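Local coordinates for protein probable cobalt-precorrin-6B C(15)-methyltransferase (decarboxylating) (Methanothermobacter thermautotrophicus, PDB 1L3C) that probably methylates C-15 of cobalt-precorrin-6B with S-adenosyl-L-methionine and then decarboxylates C-12, giving cobalt-precorrin-7 on the anaerobic route to adenosylcobalamin, at residues V47-A52 against M73-H78. Residues are numbered along the deposited sequence; the frame is centred on the assembly and turned at random.
Sequences VTLELA and MNLQRH
The packing of L49 against N74, L75 and H78 is a buried, apolar helix-helix contact between helix 46-52 and the end of segment 73-78, neighbours in the Rossmann-like methyltransferase domain. It illustrates how two interlocking leucines can join helices at an ordinary packing distance: the axes of the two segments come no closer than 10.0 Å and cross at -40°, and no hydrogen bond spans them. L49, the larger contributor, touches segment 73-78 with both branches. Its CD2 meets CD2 of L75 at 3.5 Å, the two leucine side chains running antiparallel alongside one another, and also lies 4.1 Å from CB of N74. Its CD1 packs 3.9 Å from CB of H78 and approaches the imidazole ring obliquely. L75 has its CG beside the backbone N and anti to the carbonyl carbon (chi1 -79°), which carries CD2 to L49 and to helix 46-52, 4.3 Å from CG2 of T48 and near CB of A52. Buried polar groups find partners outside the contact: OG1 of T48 bonds to D39, while N74 accepts from I8 N through OD1 and donates through ND2 to the carbonyl of T44, an S-adenosyl-L-methionine-binding residue. L80 also touches L49. On the sheet side, T48, A52 and L75 all rest on V84 of strand 84-88 and T48 reaches V58 and A60 of strand 57-62; helix 19-29 packs against V47, E50 and L51.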
ATOM      1  N   VAL A  47     -21.251  -2.181   8.946  1.00 30.75           N
ATOM      2  CA  VAL A  47     -21.325  -0.894   9.620  1.00 32.12           C
ATOM      3  C   VAL A  47     -22.574  -0.799  10.491  1.00 33.52           C
ATOM      4  O   VAL A  47     -22.536  -0.219  11.576  1.00 37.52           O
ATOM      5  CB  VAL A  47     -21.339   0.277   8.597  1.00 32.71           C
ATOM      6  CG1 VAL A  47     -21.476   1.612   9.319  1.00 29.43           C
ATOM      7  CG2 VAL A  47     -20.068   0.264   7.756  1.00 32.00           C
ATOM      8  N   THR A  48     -23.679  -1.366  10.021  1.00 32.20           N
ATOM      9  CA  THR A  48     -24.924  -1.322  10.775  1.00 31.58           C
ATOM     10  C   THR A  48     -24.755  -1.994  12.140  1.00 30.55           C
ATOM     11  O   THR A  48     -25.175  -1.433  13.155  1.00 33.00           O
ATOM     12  CB  THR A  48     -26.098  -1.977   9.978  1.00 30.32           C
ATOM     13  OG1 THR A  48     -26.317  -1.251   8.762  1.00 29.19           O
ATOM     14  CG2 THR A  48     -27.378  -1.929  10.770  1.00 27.50           C
ATOM     15  N   LEU A  49     -24.083  -3.148  12.158  1.00 30.81           N
ATOM     16  CA  LEU A  49     -23.841  -3.930  13.378  1.00 31.04           C
ATOM     17  C   LEU A  49     -23.050  -3.138  14.383  1.00 31.74           C
ATOM     18  O   LEU A  49     -23.392  -3.102  15.567  1.00 38.22           O
ATOM     19  CB  LEU A  49     -23.046  -5.190  13.065  1.00 32.77           C
ATOM     20  CG  LEU A  49     -23.735  -6.529  12.859  1.00 38.04           C
ATOM     21  CD1 LEU A  49     -24.113  -7.099  14.195  1.00 43.15           C
ATOM     22  CD2 LEU A  49     -24.945  -6.389  11.954  1.00 40.76           C
ATOM     23  N   GLU A  50     -21.966  -2.539  13.918  1.00 28.07           N
ATOM     24  CA  GLU A  50     -21.115  -1.748  14.792  1.00 31.23           C
ATOM     25  C   GLU A  50     -21.833  -0.530  15.346  1.00 25.50           C
ATOM     26  O   GLU A  50     -21.741  -0.240  16.520  1.00 32.01           O
ATOM     27  CB  GLU A  50     -19.830  -1.340  14.071  1.00 35.34           C
ATOM     28  CG  GLU A  50     -19.075  -2.501  13.386  1.00 54.21           C
ATOM     29  CD  GLU A  50     -18.732  -3.686  14.315  1.00 64.16           C
ATOM     30  OE1 GLU A  50     -18.517  -3.467  15.533  1.00 68.54           O
ATOM     31  OE2 GLU A  50     -18.662  -4.839  13.815  1.00 66.15           O
ATOM     32  N   LEU A  51     -22.589   0.163  14.514  1.00 30.19           N
ATOM     33  CA  LEU A  51     -23.321   1.337  14.978  1.00 31.75           C
ATOM     34  C   LEU A  51     -24.411   0.942  15.964  1.00 35.04           C
ATOM     35  O   LEU A  51     -24.615   1.628  16.978  1.00 35.30           O
ATOM     36  CB  LEU A  51     -23.967   2.065  13.810  1.00 28.24           C
ATOM     37  CG  LEU A  51     -23.056   2.914  12.945  1.00 29.22           C
ATOM     38  CD1 LEU A  51     -23.808   3.317  11.685  1.00 30.04           C
ATOM     39  CD2 LEU A  51     -22.594   4.130  13.730  1.00 27.19           C
ATOM     40  N   ALA A  52     -25.130  -0.137  15.635  1.00 36.00           N
ATOM     41  CA  ALA A  52     -26.230  -0.640  16.459  1.00 34.52           C
ATOM     42  C   ALA A  52     -25.831  -0.712  17.942  1.00 36.87           C
ATOM     43  O   ALA A  52     -26.475  -0.106  18.801  1.00 39.80           O
ATOM     44  CB  ALA A  52     -26.692  -1.992  15.951  1.00 29.82           C
HETATM   45  N   MSE A  73     -30.268 -10.752   9.146  1.00 36.26           N
HETATM   46  CA  MSE A  73     -29.708 -11.986   9.702  1.00 41.53           C
HETATM   47  C   MSE A  73     -28.516 -11.793  10.590  1.00 41.19           C
HETATM   48  O   MSE A  73     -28.417 -12.411  11.656  1.00 45.05           O
HETATM   49  CB  MSE A  73     -29.290 -12.915   8.602  1.00 49.44           C
HETATM   50  CG  MSE A  73     -30.445 -13.548   7.918  1.00 67.77           C
HETATM   51 SE   MSE A  73     -29.801 -14.868   6.705  1.00 89.55          SE
HETATM   52  CE  MSE A  73     -30.018 -13.943   5.053  1.00 72.03           C
ATOM     53  N   ASN A  74     -27.571 -10.992  10.116  1.00 37.19           N
ATOM     54  CA  ASN A  74     -26.384 -10.720  10.913  1.00 38.37           C
ATOM     55  C   ASN A  74     -26.737  -9.991  12.218  1.00 34.29           C
ATOM     56  O   ASN A  74     -26.152 -10.261  13.261  1.00 36.89           O
ATOM     57  CB  ASN A  74     -25.327  -9.993  10.073  1.00 33.19           C
ATOM     58  CG  ASN A  74     -24.628 -10.940   9.092  1.00 36.14           C
ATOM     59  OD1 ASN A  74     -24.153 -12.013   9.492  1.00 37.86           O
ATOM     60  ND2 ASN A  74     -24.612 -10.587   7.809  1.00 28.73           N
ATOM     61  N   LEU A  75     -27.752  -9.139  12.171  1.00 32.48           N
ATOM     62  CA  LEU A  75     -28.193  -8.445  13.353  1.00 30.71           C
ATOM     63  C   LEU A  75     -28.654  -9.464  14.379  1.00 33.45           C
ATOM     64  O   LEU A  75     -28.230  -9.423  15.532  1.00 38.60           O
ATOM     65  CB  LEU A  75     -29.330  -7.507  13.009  1.00 28.40           C
ATOM     66  CG  LEU A  75     -28.929  -6.192  12.355  1.00 27.28           C
ATOM     67  CD1 LEU A  75     -30.218  -5.447  11.956  1.00 29.42           C
ATOM     68  CD2 LEU A  75     -28.042  -5.337  13.324  1.00 23.00           C
ATOM     69  N   GLN A  76     -29.489 -10.405  13.948  1.00 40.42           N
ATOM     70  CA  GLN A  76     -30.014 -11.442  14.845  1.00 46.99           C
ATOM     71  C   GLN A  76     -28.960 -12.330  15.461  1.00 44.73           C
ATOM     72  O   GLN A  76     -28.994 -12.588  16.669  1.00 46.87           O
ATOM     73  CB  GLN A  76     -30.987 -12.342  14.120  1.00 54.59           C
ATOM     74  CG  GLN A  76     -32.231 -11.662  13.710  1.00 68.40           C
ATOM     75  CD  GLN A  76     -33.082 -12.566  12.889  1.00 75.11           C
ATOM     76  OE1 GLN A  76     -33.103 -13.781  13.118  1.00 69.70           O
ATOM     77  NE2 GLN A  76     -33.762 -12.000  11.890  1.00 79.44           N
ATOM     78  N   ARG A  77     -28.040 -12.815  14.634  1.00 39.61           N
ATOM     79  CA  ARG A  77     -26.984 -13.691  15.118  1.00 44.03           C
ATOM     80  C   ARG A  77     -26.125 -13.082  16.209  1.00 45.77           C
ATOM     81  O   ARG A  77     -25.426 -13.798  16.921  1.00 49.66           O
ATOM     82  CB  ARG A  77     -26.073 -14.122  13.983  1.00 48.46           C
ATOM     83  CG  ARG A  77     -26.798 -14.517  12.736  1.00 63.21           C
ATOM     84  CD  ARG A  77     -27.961 -15.452  13.028  1.00 75.10           C
ATOM     85  NE  ARG A  77     -28.886 -15.530  11.899  1.00 82.68           N
ATOM     86  CZ  ARG A  77     -29.586 -16.615  11.572  1.00 85.96           C
ATOM     87  NH1 ARG A  77     -29.478 -17.735  12.286  1.00 88.91           N
ATOM     88  NH2 ARG A  77     -30.390 -16.581  10.517  1.00 83.23           N
ATOM     89  N   HIS A  78     -26.140 -11.763  16.321  1.00 44.22           N
ATOM     90  CA  HIS A  78     -25.339 -11.100  17.335  1.00 45.71           C
ATOM     91  C   HIS A  78     -26.205 -10.392  18.366  1.00 49.57           C
ATOM     92  O   HIS A  78     -25.692  -9.608  19.166  1.00 56.61           O
ATOM     93  CB  HIS A  78     -24.316 -10.148  16.676  1.00 46.63           C
ATOM     94  CG  HIS A  78     -23.381 -10.839  15.709  1.00 52.23           C
ATOM     95  ND1 HIS A  78     -22.238 -11.505  16.117  1.00 51.02           N
ATOM     96  CD2 HIS A  78     -23.447 -11.010  14.364  1.00 48.40           C
ATOM     97  CE1 HIS A  78     -21.645 -12.058  15.064  1.00 45.69           C
ATOM     98  NE2 HIS A  78     -22.361 -11.772  13.987  1.00 44.20           N
TER